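Local coordinates for SVP1-like protein 2 (Kluyveromyces lactis, PDB 4V16) that probably binds phosphatidylinositol 3,5-bisphosphate through a PROPPIN-family beta-propeller and so associates with membranes, at residues Cys271-Lys285 against Ile296-Leu309. Numbering follows the deposited sequence.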
loop_
_atom_site.group_PDB
_atom_site.type_symbol
_atom_site.label_atom_id
_atom_site.label_comp_id
_atom_site.label_asym_id
_atom_site.label_seq_id
_atom_site.Cartn_x
_atom_site.Cartn_y
_atom_site.Cartn_z
ATOM N N CYS A 271 14.849 -10.142 -11.544
ATOM C CA CYS A 271 14.845 -11.183 -10.518
ATOM C C CYS A 271 13.551 -11.977 -10.523
ATOM O O CYS A 271 12.513 -11.495 -10.979
ATOM C CB CYS A 271 15.037 -10.578 -9.128
ATOM S SG CYS A 271 16.705 -10.071 -8.750
ATOM N N ASN A 272 13.627 -13.194 -10.002
ATOM C CA ASN A 272 12.448 -14.007 -9.749
ATOM C C ASN A 272 12.680 -14.860 -8.515
ATOM O O ASN A 272 13.815 -15.232 -8.216
ATOM C CB ASN A 272 12.123 -14.891 -10.951
ATOM C CG ASN A 272 11.714 -14.090 -12.166
ATOM O OD1 ASN A 272 10.642 -13.487 -12.189
ATOM N ND2 ASN A 272 12.565 -14.079 -13.186
ATOM N N PHE A 273 11.609 -15.161 -7.793
ATOM C CA PHE A 273 11.715 -16.027 -6.630
ATOM C C PHE A 273 10.374 -16.661 -6.290
ATOM O O PHE A 273 9.421 -15.967 -5.933
ATOM C CB PHE A 273 12.245 -15.247 -5.427
ATOM C CG PHE A 273 12.614 -16.117 -4.260
ATOM C CD1 PHE A 273 11.655 -16.510 -3.338
ATOM C CD2 PHE A 273 13.918 -16.545 -4.085
ATOM C CE1 PHE A 273 11.992 -17.314 -2.266
ATOM C CE2 PHE A 273 14.261 -17.348 -3.013
ATOM C CZ PHE A 273 13.297 -17.732 -2.104
ATOM N N LYS A 274 10.310 -17.984 -6.405
ATOM C CA LYS A 274 9.126 -18.731 -6.000
ATOM C C LYS A 274 8.968 -18.663 -4.488
ATOM O O LYS A 274 9.711 -19.309 -3.749
ATOM C CB LYS A 274 9.221 -20.186 -6.463
ATOM C CG LYS A 274 9.188 -20.351 -7.974
ATOM C CD LYS A 274 9.589 -21.754 -8.395
ATOM C CE LYS A 274 9.417 -21.953 -9.894
ATOM N NZ LYS A 274 10.227 -20.990 -10.691
ATOM N N LEU A 275 8.002 -17.871 -4.033
ATOM C CA LEU A 275 7.776 -17.679 -2.605
ATOM C C LEU A 275 7.288 -18.962 -1.944
ATOM O O LEU A 275 6.668 -19.807 -2.590
ATOM C CB LEU A 275 6.765 -16.553 -2.376
ATOM C CG LEU A 275 7.201 -15.164 -2.845
ATOM C CD1 LEU A 275 6.033 -14.191 -2.791
ATOM C CD2 LEU A 275 8.363 -14.655 -2.005
ATOM N N LYS A 276 7.579 -19.098 -0.655
ATOM C CA LYS A 276 7.131 -20.249 0.119
ATOM C C LYS A 276 5.756 -19.979 0.721
ATOM O O LYS A 276 5.635 -19.261 1.715
ATOM C CB LYS A 276 8.138 -20.577 1.222
ATOM C CG LYS A 276 9.567 -20.714 0.726
ATOM C CD LYS A 276 10.463 -21.345 1.779
ATOM C CE LYS A 276 11.890 -21.481 1.280
ATOM N NZ LYS A 276 12.721 -22.325 2.181
ATOM N N VAL A 277 4.725 -20.556 0.109
ATOM C CA VAL A 277 3.347 -20.350 0.541
ATOM C C VAL A 277 2.665 -21.663 0.911
ATOM O O VAL A 277 2.940 -22.709 0.321
ATOM C CB VAL A 277 2.511 -19.655 -0.555
ATOM C CG1 VAL A 277 3.055 -18.265 -0.835
ATOM C CG2 VAL A 277 2.486 -20.492 -1.832
ATOM N N SER A 278 1.777 -21.595 1.898
ATOM C CA SER A 278 0.926 -22.721 2.252
ATOM C C SER A 278 -0.424 -22.534 1.571
ATOM O O SER A 278 -0.599 -21.605 0.780
ATOM C CB SER A 278 0.756 -22.827 3.769
ATOM O OG SER A 278 -0.139 -21.843 4.255
ATOM N N LYS A 279 -1.376 -23.408 1.880
ATOM C CA LYS A 279 -2.690 -23.357 1.247
ATOM C C LYS A 279 -3.511 -22.171 1.750
ATOM O O LYS A 279 -4.233 -21.535 0.980
ATOM C CB LYS A 279 -3.439 -24.657 1.490
ATOM N N GLY A 280 -3.393 -21.872 3.039
ATOM C CA GLY A 280 -4.192 -20.828 3.656
ATOM C C GLY A 280 -3.831 -19.421 3.214
ATOM O O GLY A 280 -4.618 -18.491 3.397
ATOM N N SER A 281 -2.644 -19.260 2.635
ATOM C CA SER A 281 -2.169 -17.945 2.218
ATOM C C SER A 281 -2.832 -17.495 0.919
ATOM O O SER A 281 -2.891 -18.250 -0.053
ATOM C CB SER A 281 -0.648 -17.957 2.047
ATOM O OG SER A 281 0.011 -18.136 3.289
ATOM N N ASN A 282 -3.332 -16.263 0.912
ATOM C CA ASN A 282 -3.946 -15.688 -0.282
ATOM C C ASN A 282 -3.735 -14.175 -0.380
ATOM O O ASN A 282 -4.321 -13.513 -1.237
ATOM C CB ASN A 282 -5.443 -16.007 -0.310
ATOM C CG ASN A 282 -6.151 -15.608 0.968
ATOM O OD1 ASN A 282 -6.429 -14.431 1.200
ATOM N ND2 ASN A 282 -6.458 -16.594 1.804
ATOM N N ASP A 283 -2.889 -13.634 0.492
ATOM C CA ASP A 283 -2.625 -12.199 0.517
ATOM C C ASP A 283 -1.295 -11.925 1.204
ATOM O O ASP A 283 -0.866 -12.690 2.066
ATOM C CB ASP A 283 -3.758 -11.455 1.237
ATOM C CG ASP A 283 -3.648 -9.942 1.108
ATOM O OD1 ASP A 283 -3.402 -9.451 -0.015
ATOM O OD2 ASP A 283 -3.811 -9.239 2.129
ATOM N N CYS A 284 -0.639 -10.838 0.810
ATOM C CA CYS A 284 0.584 -10.398 1.469
ATOM C C CYS A 284 0.851 -8.935 1.137
ATOM O O CYS A 284 0.118 -8.326 0.356
ATOM C CB CYS A 284 1.774 -11.269 1.052
ATOM S SG CYS A 284 2.334 -11.039 -0.656
ATOM N N LYS A 285 1.892 -8.371 1.742
ATOM C CA LYS A 285 2.303 -7.006 1.431
ATOM C C LYS A 285 3.821 -6.874 1.468
ATOM O O LYS A 285 4.489 -7.426 2.345
ATOM C CB LYS A 285 1.651 -6.014 2.398
ATOM C CG LYS A 285 0.145 -5.910 2.215
ATOM C CD LYS A 285 -0.464 -4.787 3.034
ATOM C CE LYS A 285 -1.963 -4.684 2.782
ATOM N NZ LYS A 285 -2.604 -3.571 3.535
ATOM N N ILE A 296 8.418 -9.457 3.064
ATOM C CA ILE A 296 7.065 -9.888 2.726
ATOM C C ILE A 296 6.342 -10.315 3.996
ATOM O O ILE A 296 6.774 -11.249 4.671
ATOM C CB ILE A 296 7.063 -11.064 1.727
ATOM C CG1 ILE A 296 7.904 -10.738 0.490
ATOM C CG2 ILE A 296 5.635 -11.416 1.319
ATOM C CD1 ILE A 296 7.421 -9.539 -0.301
ATOM N N VAL A 297 5.247 -9.632 4.317
ATOM C CA VAL A 297 4.458 -9.954 5.502
ATOM C C VAL A 297 3.271 -10.840 5.136
ATOM O O VAL A 297 2.482 -10.497 4.255
ATOM C CB VAL A 297 3.952 -8.680 6.201
ATOM C CG1 VAL A 297 2.949 -9.021 7.297
ATOM C CG2 VAL A 297 5.125 -7.898 6.776
ATOM N N TRP A 298 3.153 -11.973 5.822
ATOM C CA TRP A 298 2.065 -12.917 5.585
ATOM C C TRP A 298 1.046 -12.847 6.725
ATOM O O TRP A 298 1.338 -13.284 7.837
ATOM C CB TRP A 298 2.607 -14.339 5.453
ATOM C CG TRP A 298 3.616 -14.502 4.356
ATOM C CD1 TRP A 298 4.973 -14.501 4.486
ATOM C CD2 TRP A 298 3.346 -14.694 2.960
ATOM N NE1 TRP A 298 5.568 -14.680 3.260
ATOM C CE2 TRP A 298 4.591 -14.801 2.308
ATOM C CE3 TRP A 298 2.176 -14.786 2.200
ATOM C CZ2 TRP A 298 4.700 -14.996 0.931
ATOM C CZ3 TRP A 298 2.285 -14.978 0.833
ATOM C CH2 TRP A 298 3.538 -15.080 0.214
ATOM N N PRO A 299 -0.153 -12.299 6.457
ATOM C CA PRO A 299 -1.124 -12.083 7.541
ATOM C C PRO A 299 -1.633 -13.367 8.199
ATOM O O PRO A 299 -1.581 -13.473 9.425
ATOM C CB PRO A 299 -2.276 -11.348 6.844
ATOM C CG PRO A 299 -2.142 -11.686 5.405
ATOM C CD PRO A 299 -0.675 -11.845 5.155
ATOM N N ASN A 300 -2.118 -14.317 7.406
ATOM C CA ASN A 300 -2.720 -15.528 7.960
ATOM C C ASN A 300 -1.722 -16.382 8.743
ATOM O O ASN A 300 -2.059 -16.925 9.796
ATOM C CB ASN A 300 -3.354 -16.361 6.844
ATOM C CG ASN A 300 -4.604 -15.713 6.267
ATOM O OD1 ASN A 300 -5.296 -14.951 6.946
ATOM N ND2 ASN A 300 -4.903 -16.020 5.010
ATOM N N ARG A 301 -0.499 -16.490 8.236
ATOM C CA ARG A 301 0.536 -17.279 8.901
ATOM C C ARG A 301 1.248 -16.477 9.985
ATOM O O ARG A 301 2.050 -17.028 10.739
ATOM C CB ARG A 301 1.562 -17.782 7.884
ATOM C CG ARG A 301 0.956 -18.533 6.713
ATOM C CD ARG A 301 1.360 -19.997 6.705
ATOM N NE ARG A 301 2.765 -20.193 6.355
ATOM C CZ ARG A 301 3.268 -20.006 5.137
ATOM N NH1 ARG A 301 2.491 -19.597 4.142
ATOM N NH2 ARG A 301 4.559 -20.217 4.916
ATOM N N ARG A 302 0.946 -15.181 10.058
ATOM C CA ARG A 302 1.639 -14.267 10.963
ATOM C C ARG A 302 3.148 -14.423 10.799
ATOM O O ARG A 302 3.847 -14.823 11.730
ATOM C CB ARG A 302 1.230 -14.518 12.417
ATOM C CG ARG A 302 -0.256 -14.331 12.694
ATOM C CD ARG A 302 -0.551 -14.409 14.185
ATOM N NE ARG A 302 0.032 -13.281 14.916
ATOM C CZ ARG A 302 -0.630 -12.188 15.291
ATOM N NH1 ARG A 302 -1.923 -12.045 15.022
ATOM N NH2 ARG A 302 0.004 -11.225 15.951
ATOM N N LEU A 303 3.638 -14.098 9.609
ATOM C CA LEU A 303 5.009 -14.410 9.228
ATOM C C LEU A 303 5.621 -13.293 8.388
ATOM O O LEU A 303 4.918 -12.616 7.634
ATOM C CB LEU A 303 5.033 -15.730 8.452
ATOM C CG LEU A 303 6.116 -16.763 8.759
ATOM C CD1 LEU A 303 6.176 -17.113 10.240
ATOM C CD2 LEU A 303 5.847 -18.013 7.938
ATOM N N ALA A 304 6.932 -13.107 8.526
ATOM C CA ALA A 304 7.655 -12.080 7.782
ATOM C C ALA A 304 8.931 -12.644 7.156
ATOM O O ALA A 304 9.845 -13.072 7.865
ATOM C CB ALA A 304 7.988 -10.910 8.690
ATOM N N ASP A 305 8.981 -12.639 5.826
ATOM C CA ASP A 305 10.145 -13.120 5.084
ATOM C C ASP A 305 11.077 -11.969 4.720
ATOM O O ASP A 305 10.662 -11.021 4.061
ATOM C CB ASP A 305 9.708 -13.846 3.806
ATOM C CG ASP A 305 8.996 -15.155 4.086
ATOM O OD1 ASP A 305 9.347 -15.825 5.078
ATOM O OD2 ASP A 305 8.087 -15.518 3.309
ATOM N N THR A 306 12.336 -12.064 5.140
ATOM C CA THR A 306 13.339 -11.053 4.814
ATOM C C THR A 306 14.167 -11.484 3.605
ATOM O O THR A 306 14.751 -12.569 3.602
ATOM C CB THR A 306 14.283 -10.791 6.000
ATOM O OG1 THR A 306 13.513 -10.455 7.162
ATOM C CG2 THR A 306 15.248 -9.654 5.681
ATOM N N PHE A 307 14.220 -10.625 2.589
ATOM C CA PHE A 307 14.949 -10.919 1.356
ATOM C C PHE A 307 16.149 -9.997 1.170
ATOM O O PHE A 307 16.122 -8.836 1.583
ATOM C CB PHE A 307 14.024 -10.788 0.143
ATOM C CG PHE A 307 13.010 -11.887 0.030
ATOM C CD1 PHE A 307 11.772 -11.772 0.639
ATOM C CD2 PHE A 307 13.291 -13.034 -0.696
ATOM C CE1 PHE A 307 10.835 -12.780 0.532
ATOM C CE2 PHE A 307 12.358 -14.049 -0.808
ATOM C CZ PHE A 307 11.127 -13.921 -0.192
ATOM N N LYS A 308 17.200 -10.525 0.546
ATOM C CA LYS A 308 18.333 -9.713 0.107
ATOM C C LYS A 308 18.398 -9.704 -1.416
ATOM O O LYS A 308 18.321 -10.752 -2.056
ATOM C CB LYS A 308 19.649 -10.239 0.689
ATOM C CG LYS A 308 20.884 -9.421 0.300
ATOM C CD LYS A 308 20.864 -8.027 0.924
ATOM C CE LYS A 308 21.952 -7.129 0.351
ATOM N NZ LYS A 308 23.324 -7.625 0.650
ATOM N N LEU A 309 18.535 -8.512 -1.989
ATOM C CA LEU A 309 18.651 -8.363 -3.434
ATOM C C LEU A 309 20.122 -8.260 -3.822
ATOM O O LEU A 309 20.723 -7.191 -3.721
ATOM C CB LEU A 309 17.876 -7.132 -3.909
ATOM C CG LEU A 309 17.860 -6.863 -5.416
ATOM C CD1 LEU A 309 17.301 -8.048 -6.187
ATOM C CD2 LEU A 309 17.052 -5.611 -5.715
HETATM O O HOH W 1 -0.633 -15.612 4.963
#
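S281 OG takes two partners: R301 NH1 gives it a weak hydrogen bond, NH1 to OG 3.0 Å, and a water is hydrogen-bonded to the same OG, 3.1 Å away. That water also takes a weak bond from R301 N. Bends at chi2 and chi3 steer the guanidinium alongside 276-278, with S278 CB over one face and K276 O in plane at its edge. One residue earlier, N300 ND2 donates to G280 O at 3.0 Å, coming from above the carbonyl plane.

Deeper in, W298 NE1 bonds D305 OD2 at 2.7 Å, which fixes the turn of the indole; D305 is itself salt-bridged to R325. C284 CB lies over one face of the six-membered ring, as does I296 CG2. C284 SG, placed between the backbone N and carbonyl carbon by a chi1 of 71°, makes an oblique sulfur-aromatic contact. L275 CD1 reaches the ring edge, and V277 CG1 comes in obliquely. The other methyl of L275, CD2, meets F307 CZ, and F307 turns its edge to the face of F273 in a T-shaped pair, planes at 80°.

K285 and V297 form an antiparallel hydrogen-bonded pair, with V297 N to K285 O nearly straight at 173°, while the return bond from K285 N to V297 O is weak. Thus the chain leaves outer strand 271-274 of one propeller blade, passes over the next and enters it as its first strand, 285-288. Apolar and aromatic packing around W298 and F307 carries much of the join; few and partly weak polar bonds, including those of the buried S281 hydroxyl, settle the turn at 278-282.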